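Local coordinates for protein acyl-CoA thioesterase (Alicyclobacillus acidocaldarius subsp. acidocaldarius, PDB 3RQB) that is of unknown function but is probably an acyl-CoA thioesterase that hydrolyses acyl-CoA thioesters, at residues G38-I43 / L144-W149; A46-A51 / T106-V111; A187-F192 / A259-L264. All blocks are in the same frame, centred on the assembly; numbering follows the deposited sequence.

The three contacts hold helices and loops against one another and against the strands of a hot-dog protein. Contact 1 and contact 2 both use helix 41-53, the first at its start and the second further along. Their centres lie about 17 Å apart, and along the chain contact 2 is nested inside the loop closed by contact 1. Contact 3 follows later and lies about 13 Å from contact 1, centre to centre. These two touch directly: D190 OD2 is 3.3 Å from G41 N, at the helix start. Contacts 2 and 3 have centres about 14 Å apart. They pack a helix and a helix-end region, respectively, on strands whose other faces meet the second subunit.

Contact 1 (G38-I43 / L144-W149); sequences GPFGGI and LPWMQW
F40 extends its ring with CG anti to the backbone N (chi1 169°), while W146 turns its indole back between its own N and carbonyl carbon (chi1 69°). These two torsions bring the rings flat against each other. The pair joins the start of helix 41-53, the helix of the N-terminal hot-dog unit, to a short 3-10 turn at 146-149, in the C-terminal family region. It is a face-to-face stack. The F40 ring and the six-membered ring of W146 have centroids 3.9 Å apart and planes only 13° from parallel. The two side chains nevertheless run across each other at about a right angle. CB of F40 adds a CH-pi contact, lying over the face of the W146 five-membered ring, 3.8 Å from its centroid. The phenyl group and its CB together therefore reach both rings of the indole.

The other face of F40 is taken by its own helix start, with G42 N 3.5 Å above the ring plane and over its centre. The phenyl ring is thus held between a backbone amide and the indole. F40 is the N-cap residue, and its carbonyl O is hydrogen-bonded to T44 OG1. The polar atom of the indole is also engaged: W146 NE1 is hydrogen-bonded to N35 OD1. With the flat stack, this bond fixes the rotation of the indole. A leucine in place of W146 would probably leave one face of F40 without its flat partner and N35 OD1 without its indole donor. D190 packs on F40 from the loop after helix 182-188. Across the stack, the closest pair of atoms is F40 CD1 and W146 CE2, at 3.5 Å.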
ATOM      1  N   GLY B  38     -22.531   2.113   0.722  1.00 74.07           N
ATOM      2  CA  GLY B  38     -21.777   1.305  -0.214  1.00 69.19           C
ATOM      3  C   GLY B  38     -21.264  -0.008   0.345  1.00 57.78           C
ATOM      4  O   GLY B  38     -21.311  -0.250   1.548  1.00 51.25           O
ATOM      5  N   PRO B  39     -20.783  -0.875  -0.552  1.00 53.36           N
ATOM      6  CA  PRO B  39     -20.474  -2.288  -0.323  1.00 50.89           C
ATOM      7  C   PRO B  39     -19.224  -2.500   0.516  1.00 54.21           C
ATOM      8  O   PRO B  39     -18.364  -1.622   0.600  1.00 56.29           O
ATOM      9  CB  PRO B  39     -20.222  -2.822  -1.736  1.00 44.97           C
ATOM     10  CG  PRO B  39     -20.642  -1.709  -2.678  1.00 43.91           C
ATOM     11  CD  PRO B  39     -20.446  -0.464  -1.921  1.00 48.32           C
ATOM     12  N   PHE B  40     -19.141  -3.678   1.124  1.00 54.67           N
ATOM     13  CA  PHE B  40     -17.986  -4.071   1.909  1.00 53.93           C
ATOM     14  C   PHE B  40     -16.735  -3.995   1.044  1.00 54.74           C
ATOM     15  O   PHE B  40     -16.681  -4.572  -0.045  1.00 56.07           O
ATOM     16  CB  PHE B  40     -18.190  -5.489   2.443  1.00 53.70           C
ATOM     17  CG  PHE B  40     -16.960  -6.097   3.037  1.00 54.68           C
ATOM     18  CD1 PHE B  40     -16.277  -5.456   4.056  1.00 60.24           C
ATOM     19  CD2 PHE B  40     -16.495  -7.321   2.590  1.00 55.13           C
ATOM     20  CE1 PHE B  40     -15.144  -6.023   4.611  1.00 61.63           C
ATOM     21  CE2 PHE B  40     -15.364  -7.895   3.138  1.00 56.60           C
ATOM     22  CZ  PHE B  40     -14.689  -7.247   4.152  1.00 59.56           C
ATOM     23  N   GLY B  41     -15.731  -3.280   1.534  1.00 48.21           N
ATOM     24  CA  GLY B  41     -14.548  -3.011   0.744  1.00 39.26           C
ATOM     25  C   GLY B  41     -13.836  -4.257   0.278  1.00 38.87           C
ATOM     26  O   GLY B  41     -13.304  -4.300  -0.828  1.00 38.30           O
ATOM     27  N   GLY B  42     -13.817  -5.275   1.127  1.00 43.74           N
ATOM     28  CA  GLY B  42     -13.056  -6.477   0.848  1.00 42.91           C
ATOM     29  C   GLY B  42     -13.654  -7.241  -0.311  1.00 47.52           C
ATOM     30  O   GLY B  42     -12.948  -7.928  -1.056  1.00 48.94           O
ATOM     31  N   ILE B  43     -14.967  -7.130  -0.467  1.00 45.92           N
ATOM     32  CA  ILE B  43     -15.620  -7.833  -1.553  1.00 44.58           C
ATOM     33  C   ILE B  43     -15.385  -7.107  -2.860  1.00 43.13           C
ATOM     34  O   ILE B  43     -15.207  -7.730  -3.911  1.00 46.61           O
ATOM     35  CB  ILE B  43     -17.116  -7.977  -1.330  1.00 49.23           C
ATOM     36  CG1 ILE B  43     -17.570  -9.292  -1.945  1.00 50.86           C
ATOM     37  CG2 ILE B  43     -17.865  -6.790  -1.931  1.00 52.51           C
ATOM     38  CD1 ILE B  43     -16.559 -10.404  -1.739  1.00 51.40           C
ATOM     39  N   LEU B 144     -23.622  -6.173  10.556  1.00 63.74           N
ATOM     40  CA  LEU B 144     -23.522  -5.644   9.204  1.00 59.63           C
ATOM     41  C   LEU B 144     -23.858  -6.767   8.241  1.00 58.85           C
ATOM     42  O   LEU B 144     -23.553  -7.930   8.503  1.00 62.15           O
ATOM     43  CB  LEU B 144     -22.125  -5.100   8.931  1.00 60.82           C
ATOM     44  CG  LEU B 144     -21.928  -3.654   9.382  1.00 59.68           C
ATOM     45  CD1 LEU B 144     -20.449  -3.286   9.441  1.00 56.43           C
ATOM     46  CD2 LEU B 144     -22.704  -2.723   8.454  1.00 54.88           C
ATOM     47  N   PRO B 145     -24.508  -6.429   7.127  1.00 58.05           N
ATOM     48  CA  PRO B 145     -24.962  -7.480   6.208  1.00 53.82           C
ATOM     49  C   PRO B 145     -23.841  -8.454   5.841  1.00 52.19           C
ATOM     50  O   PRO B 145     -24.045  -9.664   5.916  1.00 49.45           O
ATOM     51  CB  PRO B 145     -25.410  -6.686   4.982  1.00 52.78           C
ATOM     52  CG  PRO B 145     -25.875  -5.359   5.567  1.00 49.79           C
ATOM     53  CD  PRO B 145     -24.963  -5.084   6.728  1.00 53.91           C
ATOM     54  N   TRP B 146     -22.665  -7.932   5.505  1.00 52.64           N
ATOM     55  CA  TRP B 146     -21.551  -8.765   5.071  1.00 48.28           C
ATOM     56  C   TRP B 146     -20.889  -9.537   6.216  1.00 51.35           C
ATOM     57  O   TRP B 146     -20.236 -10.552   5.982  1.00 48.93           O
ATOM     58  CB  TRP B 146     -20.502  -7.917   4.359  1.00 42.53           C
ATOM     59  CG  TRP B 146     -19.802  -6.983   5.276  1.00 44.84           C
ATOM     60  CD1 TRP B 146     -20.104  -5.669   5.497  1.00 43.06           C
ATOM     61  CD2 TRP B 146     -18.683  -7.286   6.117  1.00 45.78           C
ATOM     62  NE1 TRP B 146     -19.239  -5.134   6.420  1.00 41.20           N
ATOM     63  CE2 TRP B 146     -18.354  -6.104   6.817  1.00 43.91           C
ATOM     64  CE3 TRP B 146     -17.922  -8.439   6.347  1.00 42.43           C
ATOM     65  CZ2 TRP B 146     -17.295  -6.040   7.733  1.00 40.11           C
ATOM     66  CZ3 TRP B 146     -16.867  -8.376   7.258  1.00 42.79           C
ATOM     67  CH2 TRP B 146     -16.567  -7.185   7.940  1.00 40.61           C
HETATM   68  N   MSE B 147     -21.064  -9.052   7.445  0.61 51.75           N
HETATM   69  CA  MSE B 147     -20.502  -9.714   8.624  0.61 53.21           C
HETATM   70  C   MSE B 147     -21.001 -11.153   8.736  0.61 52.74           C
HETATM   71  O   MSE B 147     -20.389 -11.993   9.405  0.61 52.26           O
HETATM   72  CB  MSE B 147     -20.873  -8.968   9.916  0.61 54.02           C
HETATM   73  CG  MSE B 147     -20.198  -7.619  10.144  0.61 53.68           C
HETATM   74 SE   MSE B 147     -20.593  -6.886  11.927  0.61105.20          SE
HETATM   75  CE  MSE B 147     -19.486  -8.087  13.008  0.61 74.39           C
ATOM     76  N   GLN B 148     -22.127 -11.430   8.089  1.00 51.86           N
ATOM     77  CA  GLN B 148     -22.770 -12.727   8.207  1.00 54.57           C
ATOM     78  C   GLN B 148     -22.012 -13.757   7.396  1.00 48.88           C
ATOM     79  O   GLN B 148     -22.217 -14.964   7.539  1.00 47.63           O
ATOM     80  CB  GLN B 148     -24.200 -12.644   7.714  1.00 59.25           C
ATOM     81  CG  GLN B 148     -24.343 -12.618   6.222  1.00 62.03           C
ATOM     82  CD  GLN B 148     -25.796 -12.673   5.826  1.00 75.82           C
ATOM     83  OE1 GLN B 148     -26.630 -13.189   6.573  1.00 76.94           O
ATOM     84  NE2 GLN B 148     -26.117 -12.127   4.661  1.00 84.52           N
ATOM     85  N   TRP B 149     -21.131 -13.249   6.548  1.00 46.60           N
ATOM     86  CA  TRP B 149     -20.362 -14.058   5.612  1.00 50.04           C
ATOM     87  C   TRP B 149     -19.005 -14.450   6.178  1.00 45.68           C
ATOM     88  O   TRP B 149     -18.161 -15.009   5.467  1.00 28.15           O
ATOM     89  CB  TRP B 149     -20.184 -13.307   4.291  1.00 51.84           C
ATOM     90  CG  TRP B 149     -21.483 -12.941   3.665  1.00 57.95           C
ATOM     91  CD1 TRP B 149     -21.908 -11.690   3.302  1.00 60.05           C
ATOM     92  CD2 TRP B 149     -22.547 -13.834   3.354  1.00 58.98           C
ATOM     93  NE1 TRP B 149     -23.174 -11.758   2.767  1.00 55.91           N
ATOM     94  CE2 TRP B 149     -23.587 -13.063   2.787  1.00 59.58           C
ATOM     95  CE3 TRP B 149     -22.720 -15.215   3.490  1.00 57.54           C
ATOM     96  CZ2 TRP B 149     -24.785 -13.632   2.357  1.00 64.45           C
ATOM     97  CZ3 TRP B 149     -23.906 -15.777   3.066  1.00 57.83           C
ATOM     98  CH2 TRP B 149     -24.927 -14.986   2.506  1.00 62.03           C
TER

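Contact 2 (A46-A51 / T106-V111); sequences ATMLKA and TTATAV
M48 packs helix 41-53 on strand 103-113, the helix-on-sheet layering at the centre of a hot-dog unit. In the short segments, the helix and strand axes approach to 9.2 Å and run at 54° to each other. M48 is modelled as selenomethionine and carries the contact almost alone. Its CB points at the strand, and CG sits beside the backbone N (chi1 -73°). Bends at the next two torsions then turn CE along the strand surface, between T106 and A108.

The CE methyl is the atom that does most of the touching. M48 CE lies 3.6 Å from T106 CG2 and 3.8 Å from A108 CB. M48 CE also rests on the strand backbone, 3.5 Å from T107 CA, with the carbonyl O of T106 as its nearest atom. Nearer the helix, M48 CB stands 4.0 Å from A108 CB. The small side chain of A108 probably allows M48 to approach the strand closely.

T106 and A108 point to the helix, and T107 between them points away. On that far side, T107 packs on V85 of the second subunit and T109 on T109 of the second subunit. The strand is therefore layered between its own helix and the dimer partner. M98 of strand 91-100 also touches M48, and A183 of helix 182-188 touches A46, L49 and K50 on helix 41-53. The contact is mainly apolar. This implies that it is held by dispersion and shape, with a bent selenoether chain, selenomethionine standing in for methionine, laid on the strand surface.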
ATOM      1  N   ALA B  46     -11.797  -7.972  -3.798  1.00 43.47           N
ATOM      2  CA  ALA B  46     -11.755  -9.346  -4.296  1.00 41.14           C
ATOM      3  C   ALA B  46     -12.280  -9.349  -5.726  1.00 43.40           C
ATOM      4  O   ALA B  46     -11.632  -9.843  -6.647  1.00 39.44           O
ATOM      5  CB  ALA B  46     -12.592 -10.253  -3.420  1.00 36.23           C
ATOM      6  N   THR B  47     -13.452  -8.757  -5.908  1.00 47.98           N
ATOM      7  CA  THR B  47     -13.980  -8.527  -7.246  1.00 51.49           C
ATOM      8  C   THR B  47     -12.976  -7.866  -8.210  1.00 45.54           C
ATOM      9  O   THR B  47     -12.806  -8.332  -9.325  1.00 48.77           O
ATOM     10  CB  THR B  47     -15.254  -7.687  -7.189  1.00 55.76           C
ATOM     11  OG1 THR B  47     -16.286  -8.453  -6.559  1.00 56.73           O
ATOM     12  CG2 THR B  47     -15.687  -7.312  -8.586  1.00 57.19           C
HETATM   13  N   MSE B  48     -12.318  -6.789  -7.790  1.00 44.51           N
HETATM   14  CA  MSE B  48     -11.319  -6.132  -8.634  1.00 49.25           C
HETATM   15  C   MSE B  48     -10.223  -7.097  -9.072  1.00 51.23           C
HETATM   16  O   MSE B  48      -9.675  -6.959 -10.166  1.00 50.80           O
HETATM   17  CB  MSE B  48     -10.683  -4.932  -7.921  1.00 56.60           C
HETATM   18  CG  MSE B  48     -11.597  -3.720  -7.803  1.00 62.61           C
HETATM   19 SE   MSE B  48     -12.311  -3.152  -9.531  0.75 62.00          SE
HETATM   20  CE  MSE B  48     -11.292  -1.503  -9.745  1.00 59.57           C
ATOM     21  N   LEU B  49      -9.902  -8.065  -8.214  1.00 49.33           N
ATOM     22  CA  LEU B  49      -8.810  -9.015  -8.467  1.00 46.19           C
ATOM     23  C   LEU B  49      -9.166 -10.158  -9.437  1.00 45.49           C
ATOM     24  O   LEU B  49      -8.357 -10.538 -10.306  1.00 38.30           O
ATOM     25  CB  LEU B  49      -8.310  -9.590  -7.141  1.00 47.31           C
ATOM     26  CG  LEU B  49      -7.150 -10.587  -7.201  1.00 45.05           C
ATOM     27  CD1 LEU B  49      -5.888  -9.931  -7.748  1.00 39.43           C
ATOM     28  CD2 LEU B  49      -6.896 -11.171  -5.818  1.00 43.46           C
ATOM     29  N   LYS B  50     -10.372 -10.703  -9.279  1.00 44.58           N
ATOM     30  CA  LYS B  50     -10.841 -11.766 -10.153  1.00 50.18           C
ATOM     31  C   LYS B  50     -10.744 -11.312 -11.589  1.00 48.59           C
ATOM     32  O   LYS B  50     -10.333 -12.079 -12.452  1.00 49.90           O
ATOM     33  CB  LYS B  50     -12.285 -12.145  -9.839  1.00 65.68           C
ATOM     34  CG  LYS B  50     -12.472 -12.722  -8.455  1.00 80.71           C
ATOM     35  CD  LYS B  50     -11.474 -13.837  -8.183  1.00 92.20           C
ATOM     36  CE  LYS B  50     -11.786 -15.092  -8.986  1.00 97.87           C
ATOM     37  NZ  LYS B  50     -10.795 -16.176  -8.701  1.00101.95           N
ATOM     38  N   ALA B  51     -11.098 -10.053 -11.830  1.00 50.16           N
ATOM     39  CA  ALA B  51     -11.107  -9.502 -13.182  1.00 51.40           C
ATOM     40  C   ALA B  51      -9.797  -9.803 -13.888  1.00 47.82           C
ATOM     41  O   ALA B  51      -9.800 -10.371 -14.975  1.00 39.26           O
ATOM     42  CB  ALA B  51     -11.340  -8.005 -13.143  1.00 49.58           C
ATOM     43  N   THR B 106     -14.651   2.584  -8.827  1.00 43.55           N
ATOM     44  CA  THR B 106     -13.465   2.037  -8.177  1.00 41.85           C
ATOM     45  C   THR B 106     -12.312   1.790  -9.167  1.00 43.43           C
ATOM     46  O   THR B 106     -12.556   1.425 -10.311  1.00 47.26           O
ATOM     47  CB  THR B 106     -13.847   0.729  -7.460  1.00 41.65           C
ATOM     48  OG1 THR B 106     -14.862   1.019  -6.483  1.00 48.06           O
ATOM     49  CG2 THR B 106     -12.646   0.090  -6.785  1.00 34.00           C
ATOM     50  N   THR B 107     -11.067   2.017  -8.733  1.00 44.07           N
ATOM     51  CA  THR B 107      -9.880   1.661  -9.526  1.00 51.56           C
ATOM     52  C   THR B 107      -8.882   0.829  -8.730  1.00 56.52           C
ATOM     53  O   THR B 107      -8.838   0.887  -7.498  1.00 57.69           O
ATOM     54  CB  THR B 107      -9.121   2.884 -10.114  1.00 48.90           C
ATOM     55  OG1 THR B 107      -8.287   3.493  -9.110  1.00 42.81           O
ATOM     56  CG2 THR B 107     -10.099   3.896 -10.693  1.00 48.25           C
ATOM     57  N   ALA B 108      -8.077   0.056  -9.448  1.00 51.41           N
ATOM     58  CA  ALA B 108      -7.134  -0.840  -8.809  1.00 48.18           C
ATOM     59  C   ALA B 108      -5.943  -1.089  -9.715  1.00 47.71           C
ATOM     60  O   ALA B 108      -6.047  -0.985 -10.937  1.00 51.00           O
ATOM     61  CB  ALA B 108      -7.815  -2.158  -8.451  1.00 45.57           C
ATOM     62  N   THR B 109      -4.809  -1.407  -9.108  1.00 42.32           N
ATOM     63  CA  THR B 109      -3.656  -1.867  -9.863  1.00 45.96           C
ATOM     64  C   THR B 109      -3.218  -3.193  -9.252  1.00 45.51           C
ATOM     65  O   THR B 109      -3.355  -3.413  -8.044  1.00 39.45           O
ATOM     66  CB  THR B 109      -2.488  -0.836  -9.869  1.00 61.42           C
ATOM     67  OG1 THR B 109      -2.001  -0.634  -8.534  1.00 63.38           O
ATOM     68  CG2 THR B 109      -2.938   0.503 -10.454  1.00 59.74           C
ATOM     69  N   ALA B 110      -2.711  -4.087 -10.087  1.00 47.57           N
ATOM     70  CA  ALA B 110      -2.293  -5.391  -9.598  1.00 43.89           C
ATOM     71  C   ALA B 110      -1.010  -5.867 -10.259  1.00 47.52           C
ATOM     72  O   ALA B 110      -0.707  -5.533 -11.416  1.00 48.78           O
ATOM     73  CB  ALA B 110      -3.406  -6.423  -9.789  1.00 30.61           C
ATOM     74  N   VAL B 111      -0.263  -6.663  -9.509  1.00 39.92           N
ATOM     75  CA  VAL B 111       0.944  -7.252 -10.027  1.00 34.93           C
ATOM     76  C   VAL B 111       0.829  -8.758  -9.949  1.00 38.25           C
ATOM     77  O   VAL B 111       0.608  -9.310  -8.881  1.00 32.97           O
ATOM     78  CB  VAL B 111       2.154  -6.797  -9.222  1.00 29.40           C
ATOM     79  CG1 VAL B 111       3.431  -7.251  -9.903  1.00 25.07           C
ATOM     80  CG2 VAL B 111       2.131  -5.275  -9.066  1.00 34.14           C
TER

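Contact 3 (A187-F192 / A259-L264); sequences ALCDTF and ATTTQL
Apolar packing between C189 and T261 ties the region around the end of helix 182-188 to strand 257-267. C189 has SG beside its backbone N (chi1 -54°), and both CB and SG reach the strand. T261 answers with its methyl branch. T261 CG2 is modelled 3.2 Å from C189 SG, closer than normal contact, a shortness that is doubtful at this resolution. The hydroxyl branch stands further off, with T261 OG1 4.0 Å from C189 CB.

Polar side chains meet one residue on from C189 and two on from T261. The side chains of D190 and Q263 cross at about a right angle, and their carboxylate and amide planes are 68° apart. D190 OD1 and Q263 OE1 are 3.1 Å apart as modelled, but the amide is probably turned over, so the identity of the facing atom is uncertain. T208 of strand 206-215 lies close to the same amide.

Within 187-192, a side-chain hydrogen bond from T191 OG1 to L188 O (2.6 Å), made from well out of the carbonyl plane, and a backbone bond from D190 N to A187 O steady the chain.

On the other face of the strand, T262 OG1 is hydrogen-bonded to Y214 OH of the second subunit, and T262 packs on T262 of that subunit. The second subunit thus meets one face, and the helix end laid over the other is consistent with a hot-dog unit, in which a helix packs on one face of an antiparallel sheet.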
ATOM      1  N   ALA B 187     -10.117 -10.175   0.667  1.00 34.85           N
ATOM      2  CA  ALA B 187     -11.331  -9.737   1.345  1.00 33.45           C
ATOM      3  C   ALA B 187     -11.161  -9.828   2.851  1.00 38.93           C
ATOM      4  O   ALA B 187     -11.603  -8.946   3.580  1.00 46.50           O
ATOM      5  CB  ALA B 187     -12.549 -10.524   0.874  1.00 20.03           C
ATOM      6  N   LEU B 188     -10.494 -10.880   3.311  1.00 39.26           N
ATOM      7  CA  LEU B 188     -10.349 -11.092   4.744  1.00 41.96           C
ATOM      8  C   LEU B 188      -9.565  -9.990   5.418  1.00 43.88           C
ATOM      9  O   LEU B 188      -9.560  -9.903   6.636  1.00 47.58           O
ATOM     10  CB  LEU B 188      -9.717 -12.446   5.039  1.00 40.43           C
ATOM     11  CG  LEU B 188     -10.748 -13.577   4.987  1.00 42.92           C
ATOM     12  CD1 LEU B 188     -10.065 -14.923   4.882  1.00 49.10           C
ATOM     13  CD2 LEU B 188     -11.663 -13.538   6.202  1.00 39.10           C
ATOM     14  N   CYS B 189      -8.907  -9.152   4.622  1.00 46.34           N
ATOM     15  CA  CYS B 189      -8.098  -8.058   5.159  1.00 48.44           C
ATOM     16  C   CYS B 189      -8.900  -6.799   5.435  1.00 55.78           C
ATOM     17  O   CYS B 189      -8.403  -5.875   6.082  1.00 67.35           O
ATOM     18  CB  CYS B 189      -6.950  -7.720   4.220  1.00 45.79           C
ATOM     19  SG  CYS B 189      -5.918  -9.134   3.774  1.00 58.11           S
ATOM     20  N   ASP B 190     -10.111  -6.733   4.896  1.00 49.96           N
ATOM     21  CA  ASP B 190     -11.043  -5.686   5.287  1.00 48.65           C
ATOM     22  C   ASP B 190     -12.017  -6.147   6.369  1.00 43.36           C
ATOM     23  O   ASP B 190     -12.960  -5.429   6.701  1.00 46.50           O
ATOM     24  CB  ASP B 190     -11.777  -5.054   4.104  1.00 59.62           C
ATOM     25  CG  ASP B 190     -12.441  -3.738   4.487  1.00 74.79           C
ATOM     26  OD1 ASP B 190     -11.864  -3.042   5.350  1.00 79.84           O
ATOM     27  OD2 ASP B 190     -13.529  -3.401   3.959  1.00 80.53           O
ATOM     28  N   THR B 191     -11.821  -7.350   6.898  1.00 37.50           N
ATOM     29  CA  THR B 191     -12.755  -7.864   7.902  1.00 45.48           C
ATOM     30  C   THR B 191     -12.494  -7.297   9.308  1.00 51.96           C
ATOM     31  O   THR B 191     -13.214  -7.606  10.258  1.00 54.44           O
ATOM     32  CB  THR B 191     -12.754  -9.406   7.957  1.00 44.10           C
ATOM     33  OG1 THR B 191     -11.483  -9.876   8.417  1.00 42.87           O
ATOM     34  CG2 THR B 191     -13.027  -9.982   6.591  1.00 46.20           C
ATOM     35  N   PHE B 192     -11.471  -6.457   9.431  1.00 54.69           N
ATOM     36  CA  PHE B 192     -11.162  -5.826  10.712  1.00 50.75           C
ATOM     37  C   PHE B 192     -12.067  -4.654  11.051  1.00 49.77           C
ATOM     38  O   PHE B 192     -12.305  -3.765  10.228  1.00 46.59           O
ATOM     39  CB  PHE B 192      -9.713  -5.349  10.746  1.00 45.44           C
ATOM     40  CG  PHE B 192      -8.715  -6.461  10.661  1.00 46.66           C
ATOM     41  CD1 PHE B 192      -8.643  -7.416  11.659  1.00 50.86           C
ATOM     42  CD2 PHE B 192      -7.846  -6.550   9.589  1.00 45.35           C
ATOM     43  CE1 PHE B 192      -7.723  -8.449  11.587  1.00 52.97           C
ATOM     44  CE2 PHE B 192      -6.932  -7.578   9.510  1.00 47.97           C
ATOM     45  CZ  PHE B 192      -6.868  -8.529  10.513  1.00 51.17           C
ATOM     46  N   ALA B 259      -0.366 -12.743   4.281  1.00 53.69           N
ATOM     47  CA  ALA B 259      -0.365 -11.447   3.606  1.00 48.36           C
ATOM     48  C   ALA B 259      -0.216 -10.281   4.562  1.00 42.36           C
ATOM     49  O   ALA B 259      -0.372 -10.420   5.772  1.00 43.04           O
ATOM     50  CB  ALA B 259      -1.617 -11.279   2.779  1.00 52.10           C
ATOM     51  N   THR B 260       0.090  -9.124   3.995  1.00 42.67           N
ATOM     52  CA  THR B 260       0.182  -7.896   4.752  1.00 44.59           C
ATOM     53  C   THR B 260      -0.687  -6.863   4.042  1.00 43.58           C
ATOM     54  O   THR B 260      -0.795  -6.879   2.810  1.00 39.34           O
ATOM     55  CB  THR B 260       1.647  -7.413   4.867  1.00 53.15           C
ATOM     56  OG1 THR B 260       1.707  -6.224   5.667  1.00 66.64           O
ATOM     57  CG2 THR B 260       2.227  -7.121   3.496  1.00 54.10           C
ATOM     58  N   THR B 261      -1.329  -5.986   4.812  1.00 45.77           N
ATOM     59  CA  THR B 261      -2.187  -4.966   4.227  1.00 50.59           C
ATOM     60  C   THR B 261      -2.079  -3.635   4.898  1.00 46.30           C
ATOM     61  O   THR B 261      -1.786  -3.537   6.086  1.00 45.24           O
ATOM     62  CB  THR B 261      -3.668  -5.319   4.332  1.00 59.84           C
ATOM     63  OG1 THR B 261      -4.036  -5.423   5.709  1.00 59.40           O
ATOM     64  CG2 THR B 261      -3.933  -6.617   3.646  1.00 73.88           C
ATOM     65  N   THR B 262      -2.375  -2.612   4.111  1.00 49.57           N
ATOM     66  CA  THR B 262      -2.544  -1.267   4.614  1.00 51.06           C
ATOM     67  C   THR B 262      -3.853  -0.685   4.106  1.00 43.53           C
ATOM     68  O   THR B 262      -4.395  -1.089   3.065  1.00 38.76           O
ATOM     69  CB  THR B 262      -1.389  -0.357   4.197  1.00 56.62           C
ATOM     70  OG1 THR B 262      -1.419  -0.162   2.777  1.00 63.61           O
ATOM     71  CG2 THR B 262      -0.066  -0.987   4.587  1.00 59.20           C
ATOM     72  N   GLN B 263      -4.357   0.268   4.867  1.00 39.24           N
ATOM     73  CA  GLN B 263      -5.621   0.884   4.556  1.00 46.23           C
ATOM     74  C   GLN B 263      -5.497   2.343   4.925  1.00 47.58           C
ATOM     75  O   GLN B 263      -4.991   2.667   5.999  1.00 45.98           O
ATOM     76  CB  GLN B 263      -6.704   0.234   5.409  1.00 52.36           C
ATOM     77  CG  GLN B 263      -8.099   0.303   4.846  1.00 52.20           C
ATOM     78  CD  GLN B 263      -8.986  -0.775   5.425  1.00 56.57           C
ATOM     79  OE1 GLN B 263     -10.103  -0.509   5.853  1.00 68.16           O
ATOM     80  NE2 GLN B 263      -8.486  -2.004   5.447  1.00 53.42           N
ATOM     81  N   LEU B 264      -5.954   3.224   4.042  1.00 47.63           N
ATOM     82  CA  LEU B 264      -6.083   4.632   4.388  1.00 43.44           C
ATOM     83  C   LEU B 264      -7.561   4.961   4.499  1.00 48.53           C
ATOM     84  O   LEU B 264      -8.337   4.721   3.572  1.00 54.06           O
ATOM     85  CB  LEU B 264      -5.422   5.530   3.349  1.00 39.38           C
ATOM     86  CG  LEU B 264      -5.445   7.001   3.780  1.00 41.50           C
ATOM     87  CD1 LEU B 264      -4.778   7.141   5.138  1.00 37.71           C
ATOM     88  CD2 LEU B 264      -4.793   7.944   2.754  1.00 42.95           C
TER